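Local structure of putative oxidoreductase yhhX (Escherichia coli K-12, 3F4L) at residues 200-211 / 222-230; 270-278 / 287-295. The protein is a putative Gfo/Idh/MocA-family oxidoreductase that probably acts as an NADP+-dependent scyllo-inositol dehydrogenase. All blocks are in the same frame, centred on the assembly; numbering follows the deposited sequence.

Interaction 1: 200-211 / 222-230; sequences LRNKANPDDTFE and IVKTSHLVK
Arg201 lays its guanidinium flat on the imidazole of His227, the group centres 4.0 Å apart and the planes inclined by 27°, where the two strands of the hairpin 209-216/219-225 run out into loops. From a CB pointing toward 222-230, the arginine chain sets CG 4.1 Å from Leu228 CD2. CD and NE then cross above His227 CB. A bend at chi3 (-59°) turns the end of the chain so that His227 CG lies under the centre of the guanidinium, NH2 stands over the CG-CD2 bond and NH1 projects beyond the ring. Asp208 fixes this pose: its OD2 takes the backbone N of Arg201 on the syn lone pair and forms a salt bridge with Arg201 NE at 3.0 Å, while NH1 goes on to the carbonyl of Arg157. Asp208 OD1 is gripped from opposite faces of the carboxylate by Leu200 N and Thr209 OG1. The imidazole is held too, because His227 ND1 donates in its ring plane to a lone pair of Asp208 O, 2.9 Å away. With an alanine for Arg201, Asp208 OD2 is likely to lose its charged mate and one face of His227 its stacking partner. Where the strands pair, Phe210 and Thr225 exchange two backbone hydrogen bonds, and the phenyl ring lies over the peptide N of Thr225. Thr225 OG1 is buried here without a polar partner, 3.2 Å from Phe210 CE1. On the other sheet face, Lys224 NZ approaches Glu211 OE1 from above the carboxylate plane at 2.9 Å; Lys220 of the second subunit also pairs with Glu211 OE1, and Glu148 of that subunit with Lys224 NZ. Acid-base pairing thus marks both ends of the contact, and the Glu211-Lys224 pair belongs to a charge network spanning the dimer interface.

Interaction 2: 270-278 / 287-295; sequences ADDSVGVLE and VREEMKPEM
Gly275 and Met291, a selenomethionine, open the ladder of an antiparallel beta hairpin, strands 275-280 and 286-291, whose second strand is the outermost within the chain of the mixed sheet of the C-terminal domain. They form one hydrogen-bonded pair and Leu277 with Glu289 the next, so four backbone bonds join the strands, the shortest from Met291 N to Gly275 O at 2.7 Å. Leu277, Glu289 and Met291 turn their side chains to the sheet face covered by helix 129-140 and the loop after it. Leu277 has CG anti to its own N (chi1 -164°), and chi2 then turns CD2 to within 4.2 Å of Met291 SE and 3.7 Å of Glu289 OE2. Glu289 runs beside the leucine, and its OE2 ends in a salt bridge with Lys142. The selenomethionine departs from the strand, bending at chi3 toward Thr133 and Lys136 of the helix. Val276, Glu278, Arg288 and Glu290 occupy the other face. There Arg288 folds back at chi2 (120°), an unusual value for this torsion, and its guanidinium reaches over the neighbouring strand, close to Val276 CG1. Glu278 OE1 sits above one face of that guanidinium, 3.4 Å from Arg288 NH1, with the two planes 70° apart; the attraction is one of charge, as no N-H points at the oxygen. Lys230 of the second subunit takes Glu278 OE2. Before the first strand, Asp271 OD1 accepts from Ser273 N in an Asx turn, and Pro293 lies against this turn, its CG 3.0 Å from Ser273 O.

How the interactions relate
Both contacts are antiparallel hairpin pairings in one mixed sheet of the C-terminal domain, with centres about 29 Å apart and nearest atoms about 16 Å apart. Interaction 1 occupies strands well inside the sheet and is mostly buried; interaction 2 includes the sheet's outermost strand within the chain and is more exposed. Their chemistry follows suit: interaction 1 combines a stacked arginine and histidine, an aspartate gripped by several donors and a phenyl ring packed on a threonine, whereas interaction 2 relies on a longer run of backbone bonds and on charged chains along its more exposed face. The second subunit meets both, and Lys230 of one subunit reaches Glu278 of the other.

Interaction 1: 200-211 / 222-230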
loop_
_atom_site.group_PDB
_atom_site.type_symbol
_atom_site.label_atom_id
_atom_site.label_comp_id
_atom_site.label_asym_id
_atom_site.label_seq_id
_atom_site.Cartn_x
_atom_site.Cartn_y
_atom_site.Cartn_z
ATOM N N LEU A 200 -5.096 -3.091 16.622
ATOM C CA LEU A 200 -6.511 -2.959 16.282
ATOM C C LEU A 200 -7.524 -3.874 16.962
ATOM O O LEU A 200 -8.596 -3.429 17.353
ATOM C CB LEU A 200 -6.678 -3.123 14.769
ATOM C CG LEU A 200 -5.988 -2.108 13.856
ATOM C CD1 LEU A 200 -6.142 -2.561 12.405
ATOM C CD2 LEU A 200 -6.591 -0.731 14.051
ATOM N N ARG A 201 -7.206 -5.160 17.063
ATOM C CA ARG A 201 -8.128 -6.121 17.651
ATOM C C ARG A 201 -8.388 -5.939 19.141
ATOM O O ARG A 201 -9.537 -5.995 19.587
ATOM C CB ARG A 201 -7.628 -7.538 17.390
ATOM C CG ARG A 201 -7.616 -7.923 15.924
ATOM C CD ARG A 201 -7.062 -9.319 15.754
ATOM N NE ARG A 201 -5.710 -9.413 16.290
ATOM C CZ ARG A 201 -5.026 -10.548 16.400
ATOM N NH1 ARG A 201 -5.565 -11.694 16.013
ATOM N NH2 ARG A 201 -3.793 -10.531 16.892
ATOM N N ASN A 202 -7.326 -5.743 19.910
ATOM C CA ASN A 202 -7.460 -5.557 21.351
ATOM C C ASN A 202 -6.458 -4.511 21.796
ATOM O O ASN A 202 -5.256 -4.779 21.836
ATOM C CB ASN A 202 -7.188 -6.864 22.095
ATOM C CG ASN A 202 -7.518 -6.764 23.569
ATOM O OD1 ASN A 202 -7.372 -5.700 24.171
ATOM N ND2 ASN A 202 -7.953 -7.877 24.165
ATOM N N LYS A 203 -6.952 -3.326 22.137
ATOM C CA LYS A 203 -6.079 -2.230 22.549
ATOM C C LYS A 203 -5.169 -2.526 23.736
ATOM O O LYS A 203 -4.252 -1.760 24.024
ATOM C CB LYS A 203 -6.908 -0.971 22.831
ATOM C CG LYS A 203 -7.290 -0.189 21.581
ATOM C CD LYS A 203 -6.049 0.257 20.825
ATOM C CE LYS A 203 -6.389 1.110 19.612
ATOM N NZ LYS A 203 -7.198 0.389 18.587
ATOM N N ALA A 204 -5.402 -3.640 24.422
ATOM C CA ALA A 204 -4.563 -3.978 25.560
ATOM C C ALA A 204 -3.302 -4.714 25.108
ATOM O O ALA A 204 -2.319 -4.772 25.843
ATOM C CB ALA A 204 -5.346 -4.844 26.552
ATOM N N ASN A 205 -3.339 -5.264 23.893
ATOM C CA ASN A 205 -2.226 -6.041 23.338
ATOM C C ASN A 205 -1.195 -5.274 22.503
ATOM O O ASN A 205 -1.425 -4.138 22.086
ATOM C CB ASN A 205 -2.779 -7.176 22.461
ATOM C CG ASN A 205 -3.662 -8.133 23.230
ATOM O OD1 ASN A 205 -3.894 -7.954 24.421
ATOM N ND2 ASN A 205 -4.160 -9.154 22.549
ATOM N N PRO A 206 -0.029 -5.896 22.261
ATOM C CA PRO A 206 1.021 -5.264 21.457
ATOM C C PRO A 206 0.466 -5.167 20.023
ATOM O O PRO A 206 -0.578 -5.742 19.722
ATOM C CB PRO A 206 2.176 -6.258 21.560
ATOM C CG PRO A 206 1.972 -6.863 22.936
ATOM C CD PRO A 206 0.483 -7.103 22.938
ATOM N N ASP A 207 1.160 -4.450 19.147
ATOM C CA ASP A 207 0.712 -4.282 17.765
ATOM C C ASP A 207 0.400 -5.591 17.036
ATOM O O ASP A 207 1.078 -6.601 17.223
ATOM C CB ASP A 207 1.769 -3.524 16.969
ATOM C CG ASP A 207 3.033 -4.343 16.754
ATOM O OD1 ASP A 207 3.826 -4.492 17.713
ATOM O OD2 ASP A 207 3.223 -4.850 15.624
ATOM N N ASP A 208 -0.631 -5.559 16.196
ATOM C CA ASP A 208 -1.032 -6.722 15.403
ATOM C C ASP A 208 -1.208 -6.294 13.955
ATOM O O ASP A 208 -1.695 -7.054 13.118
ATOM C CB ASP A 208 -2.356 -7.304 15.914
ATOM C CG ASP A 208 -3.506 -6.310 15.833
ATOM O OD1 ASP A 208 -3.338 -5.220 15.240
ATOM O OD2 ASP A 208 -4.588 -6.628 16.365
ATOM N N THR A 209 -0.798 -5.067 13.674
ATOM C CA THR A 209 -0.930 -4.484 12.350
ATOM C C THR A 209 0.266 -3.581 12.083
ATOM O O THR A 209 0.635 -2.778 12.939
ATOM C CB THR A 209 -2.196 -3.616 12.286
ATOM O OG1 THR A 209 -3.305 -4.366 12.793
ATOM C CG2 THR A 209 -2.479 -3.165 10.855
ATOM N N PHE A 210 0.876 -3.714 10.911
ATOM C CA PHE A 210 2.001 -2.863 10.584
ATOM C C PHE A 210 2.260 -2.757 9.099
ATOM O O PHE A 210 1.862 -3.618 8.317
ATOM C CB PHE A 210 3.284 -3.344 11.283
ATOM C CG PHE A 210 3.872 -4.605 10.708
ATOM C CD1 PHE A 210 3.630 -5.839 11.300
ATOM C CD2 PHE A 210 4.677 -4.558 9.577
ATOM C CE1 PHE A 210 4.179 -7.004 10.774
ATOM C CE2 PHE A 210 5.231 -5.721 9.041
ATOM C CZ PHE A 210 4.984 -6.943 9.638
ATOM N N GLU A 211 2.919 -1.669 8.728
ATOM C CA GLU A 211 3.323 -1.433 7.355
ATOM C C GLU A 211 4.630 -0.664 7.443
ATOM O O GLU A 211 4.681 0.430 8.004
ATOM C CB GLU A 211 2.302 -0.599 6.579
ATOM C CG GLU A 211 2.734 -0.395 5.121
ATOM C CD GLU A 211 1.755 0.424 4.300
ATOM O OE1 GLU A 211 0.527 0.286 4.508
ATOM O OE2 GLU A 211 2.217 1.193 3.425
ATOM N N ILE A 222 7.433 -2.085 0.240
ATOM C CA ILE A 222 6.432 -2.097 1.296
ATOM C C ILE A 222 6.243 -3.485 1.911
ATOM O O ILE A 222 6.079 -4.477 1.202
ATOM C CB ILE A 222 5.089 -1.600 0.734
ATOM C CG1 ILE A 222 5.219 -0.118 0.352
ATOM C CG2 ILE A 222 3.978 -1.812 1.747
ATOM C CD1 ILE A 222 3.989 0.457 -0.344
ATOM N N VAL A 223 6.287 -3.551 3.235
ATOM C CA VAL A 223 6.080 -4.809 3.940
ATOM C C VAL A 223 4.950 -4.558 4.926
ATOM O O VAL A 223 5.021 -3.634 5.735
ATOM C CB VAL A 223 7.321 -5.236 4.734
ATOM C CG1 VAL A 223 6.986 -6.422 5.577
ATOM C CG2 VAL A 223 8.476 -5.557 3.785
ATOM N N LYS A 224 3.903 -5.369 4.871
ATOM C CA LYS A 224 2.804 -5.147 5.784
ATOM C C LYS A 224 2.017 -6.391 6.137
ATOM O O LYS A 224 1.967 -7.359 5.375
ATOM C CB LYS A 224 1.867 -4.078 5.216
ATOM C CG LYS A 224 1.333 -4.393 3.832
ATOM C CD LYS A 224 0.641 -3.187 3.203
ATOM C CE LYS A 224 -0.636 -2.814 3.941
ATOM N NZ LYS A 224 -1.288 -1.619 3.330
ATOM N N THR A 225 1.428 -6.359 7.328
ATOM C CA THR A 225 0.605 -7.461 7.804
ATOM C C THR A 225 -0.523 -6.913 8.655
ATOM O O THR A 225 -0.411 -5.855 9.272
ATOM C CB THR A 225 1.379 -8.493 8.670
ATOM O OG1 THR A 225 1.310 -8.116 10.049
ATOM C CG2 THR A 225 2.812 -8.614 8.232
ATOM N N SER A 226 -1.617 -7.655 8.683
ATOM C CA SER A 226 -2.777 -7.277 9.466
ATOM C C SER A 226 -3.494 -8.572 9.772
ATOM O O SER A 226 -3.394 -9.526 9.002
ATOM C CB SER A 226 -3.693 -6.360 8.653
ATOM O OG SER A 226 -4.920 -6.140 9.324
ATOM N N HIS A 227 -4.186 -8.623 10.907
ATOM C CA HIS A 227 -4.945 -9.819 11.260
ATOM C C HIS A 227 -6.407 -9.579 10.901
ATOM O O HIS A 227 -7.289 -10.313 11.347
ATOM C CB HIS A 227 -4.832 -10.122 12.762
ATOM C CG HIS A 227 -3.482 -10.624 13.178
ATOM N ND1 HIS A 227 -2.351 -9.834 13.152
ATOM C CD2 HIS A 227 -3.082 -11.840 13.618
ATOM C CE1 HIS A 227 -1.314 -10.542 13.561
ATOM N NE2 HIS A 227 -1.730 -11.763 13.850
ATOM N N LEU A 228 -6.664 -8.547 10.096
ATOM C CA LEU A 228 -8.035 -8.226 9.706
ATOM C C LEU A 228 -8.186 -8.055 8.196
ATOM O O LEU A 228 -8.562 -6.991 7.718
ATOM C CB LEU A 228 -8.488 -6.955 10.432
ATOM C CG LEU A 228 -8.561 -7.069 11.959
ATOM C CD1 LEU A 228 -8.819 -5.696 12.561
ATOM C CD2 LEU A 228 -9.671 -8.059 12.346
ATOM N N VAL A 229 -7.893 -9.120 7.459
ATOM C CA VAL A 229 -7.978 -9.106 6.005
ATOM C C VAL A 229 -8.803 -10.310 5.558
ATOM O O VAL A 229 -8.295 -11.420 5.440
ATOM C CB VAL A 229 -6.555 -9.158 5.375
ATOM C CG1 VAL A 229 -6.631 -9.285 3.853
ATOM C CG2 VAL A 229 -5.787 -7.911 5.763
ATOM N N LYS A 230 -10.087 -10.078 5.322
ATOM C CA LYS A 230 -10.989 -11.143 4.903
ATOM C C LYS A 230 -10.704 -11.575 3.472
ATOM O O LYS A 230 -10.755 -12.757 3.155
ATOM C CB LYS A 230 -12.438 -10.687 5.052
ATOM C CG LYS A 230 -13.451 -11.813 4.912
ATOM C CD LYS A 230 -13.235 -12.896 5.978
ATOM C CE LYS A 230 -14.344 -13.945 5.921
ATOM N NZ LYS A 230 -14.231 -14.984 6.979
HETATM O O HOH W 1 -4.832 -6.465 12.557
#

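Interaction 2: 270-278 / 287-295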
loop_
_atom_site.group_PDB
_atom_site.type_symbol
_atom_site.label_atom_id
_atom_site.label_comp_id
_atom_site.label_asym_id
_atom_site.label_seq_id
_atom_site.Cartn_x
_atom_site.Cartn_y
_atom_site.Cartn_z
ATOM N N ALA A 270 2.652 -28.928 -2.149
ATOM C CA ALA A 270 1.987 -28.882 -3.454
ATOM C C ALA A 270 1.400 -27.484 -3.603
ATOM O O ALA A 270 0.710 -27.002 -2.715
ATOM C CB ALA A 270 0.872 -29.939 -3.534
ATOM N N ASP A 271 1.675 -26.837 -4.729
ATOM C CA ASP A 271 1.196 -25.478 -4.958
ATOM C C ASP A 271 0.609 -25.354 -6.363
ATOM O O ASP A 271 1.241 -25.746 -7.340
ATOM C CB ASP A 271 2.372 -24.505 -4.798
ATOM C CG ASP A 271 1.934 -23.068 -4.605
ATOM O OD1 ASP A 271 0.956 -22.643 -5.259
ATOM O OD2 ASP A 271 2.589 -22.361 -3.804
ATOM N N ASP A 272 -0.597 -24.811 -6.465
ATOM C CA ASP A 272 -1.230 -24.652 -7.769
ATOM C C ASP A 272 -1.375 -23.190 -8.179
ATOM O O ASP A 272 -2.137 -22.852 -9.085
ATOM C CB ASP A 272 -2.590 -25.355 -7.782
ATOM C CG ASP A 272 -2.458 -26.865 -7.935
ATOM O OD1 ASP A 272 -2.106 -27.320 -9.049
ATOM O OD2 ASP A 272 -2.688 -27.594 -6.942
ATOM N N SER A 273 -0.637 -22.323 -7.501
ATOM C CA SER A 273 -0.668 -20.901 -7.818
ATOM C C SER A 273 0.403 -20.640 -8.863
ATOM O O SER A 273 1.234 -21.510 -9.159
ATOM C CB SER A 273 -0.376 -20.062 -6.572
ATOM O OG SER A 273 0.936 -20.305 -6.085
ATOM N N VAL A 274 0.390 -19.441 -9.425
ATOM C CA VAL A 274 1.381 -19.090 -10.428
ATOM C C VAL A 274 1.675 -17.616 -10.331
ATOM O O VAL A 274 0.827 -16.842 -9.901
ATOM C CB VAL A 274 0.885 -19.383 -11.866
ATOM C CG1 VAL A 274 0.854 -20.875 -12.120
ATOM C CG2 VAL A 274 -0.504 -18.780 -12.069
ATOM N N GLY A 275 2.889 -17.238 -10.707
ATOM C CA GLY A 275 3.255 -15.836 -10.698
ATOM C C GLY A 275 2.850 -15.296 -12.055
ATOM O O GLY A 275 3.053 -15.960 -13.077
ATOM N N VAL A 276 2.257 -14.110 -12.086
ATOM C CA VAL A 276 1.844 -13.542 -13.359
ATOM C C VAL A 276 2.732 -12.361 -13.683
ATOM O O VAL A 276 3.032 -11.526 -12.823
ATOM C CB VAL A 276 0.364 -13.107 -13.334
ATOM C CG1 VAL A 276 -0.022 -12.472 -14.659
ATOM C CG2 VAL A 276 -0.521 -14.322 -13.076
ATOM N N LEU A 277 3.151 -12.308 -14.936
ATOM C CA LEU A 277 4.027 -11.264 -15.414
ATOM C C LEU A 277 3.426 -10.634 -16.669
ATOM O O LEU A 277 2.808 -11.313 -17.495
ATOM C CB LEU A 277 5.391 -11.891 -15.725
ATOM C CG LEU A 277 6.688 -11.111 -15.910
ATOM C CD1 LEU A 277 7.041 -10.337 -14.652
ATOM C CD2 LEU A 277 7.799 -12.107 -16.232
ATOM N N GLU A 278 3.580 -9.323 -16.792
ATOM C CA GLU A 278 3.105 -8.602 -17.963
ATOM C C GLU A 278 4.105 -7.487 -18.158
ATOM O O GLU A 278 4.228 -6.600 -17.313
ATOM C CB GLU A 278 1.703 -8.017 -17.754
ATOM C CG GLU A 278 1.114 -7.469 -19.049
ATOM C CD GLU A 278 -0.339 -7.034 -18.933
ATOM O OE1 GLU A 278 -1.165 -7.812 -18.412
ATOM O OE2 GLU A 278 -0.657 -5.912 -19.382
ATOM N N VAL A 287 3.959 -8.546 -23.461
ATOM C CA VAL A 287 4.046 -9.989 -23.289
ATOM C C VAL A 287 3.480 -10.432 -21.936
ATOM O O VAL A 287 3.714 -9.803 -20.902
ATOM C CB VAL A 287 5.515 -10.472 -23.408
ATOM C CG1 VAL A 287 5.629 -11.933 -23.041
ATOM C CG2 VAL A 287 6.009 -10.254 -24.816
ATOM N N ARG A 288 2.732 -11.526 -21.962
ATOM C CA ARG A 288 2.132 -12.075 -20.766
ATOM C C ARG A 288 2.814 -13.420 -20.481
ATOM O O ARG A 288 2.989 -14.241 -21.386
ATOM C CB ARG A 288 0.638 -12.265 -21.009
ATOM C CG ARG A 288 -0.227 -12.183 -19.781
ATOM C CD ARG A 288 -1.249 -11.059 -19.916
ATOM N NE ARG A 288 -2.219 -11.084 -18.825
ATOM C CZ ARG A 288 -1.903 -10.999 -17.535
ATOM N NH1 ARG A 288 -0.635 -10.882 -17.166
ATOM N NH2 ARG A 288 -2.854 -11.038 -16.612
ATOM N N GLU A 289 3.195 -13.635 -19.227
ATOM C CA GLU A 289 3.858 -14.865 -18.807
ATOM C C GLU A 289 3.284 -15.367 -17.489
ATOM O O GLU A 289 3.027 -14.580 -16.580
ATOM C CB GLU A 289 5.352 -14.617 -18.575
ATOM C CG GLU A 289 6.299 -15.246 -19.555
ATOM C CD GLU A 289 7.707 -15.361 -18.983
ATOM O OE1 GLU A 289 8.025 -16.415 -18.388
ATOM O OE2 GLU A 289 8.491 -14.394 -19.111
ATOM N N GLU A 290 3.078 -16.674 -17.387
ATOM C CA GLU A 290 2.606 -17.260 -16.141
ATOM C C GLU A 290 3.766 -18.120 -15.694
ATOM O O GLU A 290 4.162 -19.046 -16.399
ATOM C CB GLU A 290 1.345 -18.107 -16.338
ATOM C CG GLU A 290 0.062 -17.286 -16.441
ATOM C CD GLU A 290 -1.183 -18.077 -16.067
ATOM O OE1 GLU A 290 -1.354 -19.199 -16.591
ATOM O OE2 GLU A 290 -1.994 -17.572 -15.252
HETATM N N MSE A 291 4.328 -17.781 -14.538
HETATM C CA MSE A 291 5.478 -18.489 -13.980
HETATM C C MSE A 291 5.066 -19.532 -12.953
HETATM O O MSE A 291 4.272 -19.253 -12.049
HETATM C CB MSE A 291 6.422 -17.501 -13.283
HETATM C CG MSE A 291 7.052 -16.453 -14.169
HETATM SE SE MSE A 291 7.698 -14.955 -13.105
HETATM C CE MSE A 291 9.270 -15.772 -12.317
ATOM N N LYS A 292 5.614 -20.733 -13.085
ATOM C CA LYS A 292 5.318 -21.784 -12.125
ATOM C C LYS A 292 6.170 -21.451 -10.897
ATOM O O LYS A 292 7.349 -21.134 -11.027
ATOM C CB LYS A 292 5.698 -23.150 -12.703
ATOM C CG LYS A 292 5.243 -24.327 -11.859
ATOM C CD LYS A 292 5.130 -25.602 -12.695
ATOM C CE LYS A 292 6.454 -25.965 -13.355
ATOM N NZ LYS A 292 7.510 -26.241 -12.344
ATOM N N PRO A 293 5.579 -21.502 -9.696
ATOM C CA PRO A 293 6.312 -21.195 -8.466
ATOM C C PRO A 293 7.632 -21.941 -8.365
ATOM O O PRO A 293 7.687 -23.145 -8.598
ATOM C CB PRO A 293 5.350 -21.631 -7.371
ATOM C CG PRO A 293 4.018 -21.434 -7.991
ATOM C CD PRO A 293 4.218 -21.974 -9.380
ATOM N N GLU A 294 8.695 -21.219 -8.030
ATOM C CA GLU A 294 9.996 -21.845 -7.851
ATOM C C GLU A 294 9.798 -22.713 -6.618
ATOM O O GLU A 294 9.014 -22.359 -5.742
ATOM C CB GLU A 294 11.066 -20.783 -7.591
ATOM C CG GLU A 294 11.334 -19.873 -8.778
ATOM C CD GLU A 294 11.929 -20.617 -9.963
ATOM O OE1 GLU A 294 13.037 -21.186 -9.826
ATOM O OE2 GLU A 294 11.287 -20.636 -11.034
HETATM N N MSE A 295 10.480 -23.851 -6.546
HETATM C CA MSE A 295 10.320 -24.741 -5.397
HETATM C C MSE A 295 11.007 -24.205 -4.142
HETATM O O MSE A 295 12.193 -23.860 -4.164
HETATM C CB MSE A 295 10.878 -26.126 -5.716
HETATM C CG MSE A 295 10.492 -27.199 -4.701
HETATM SE SE MSE A 295 11.667 -28.747 -4.779
HETATM C CE MSE A 295 12.156 -28.860 -2.905
#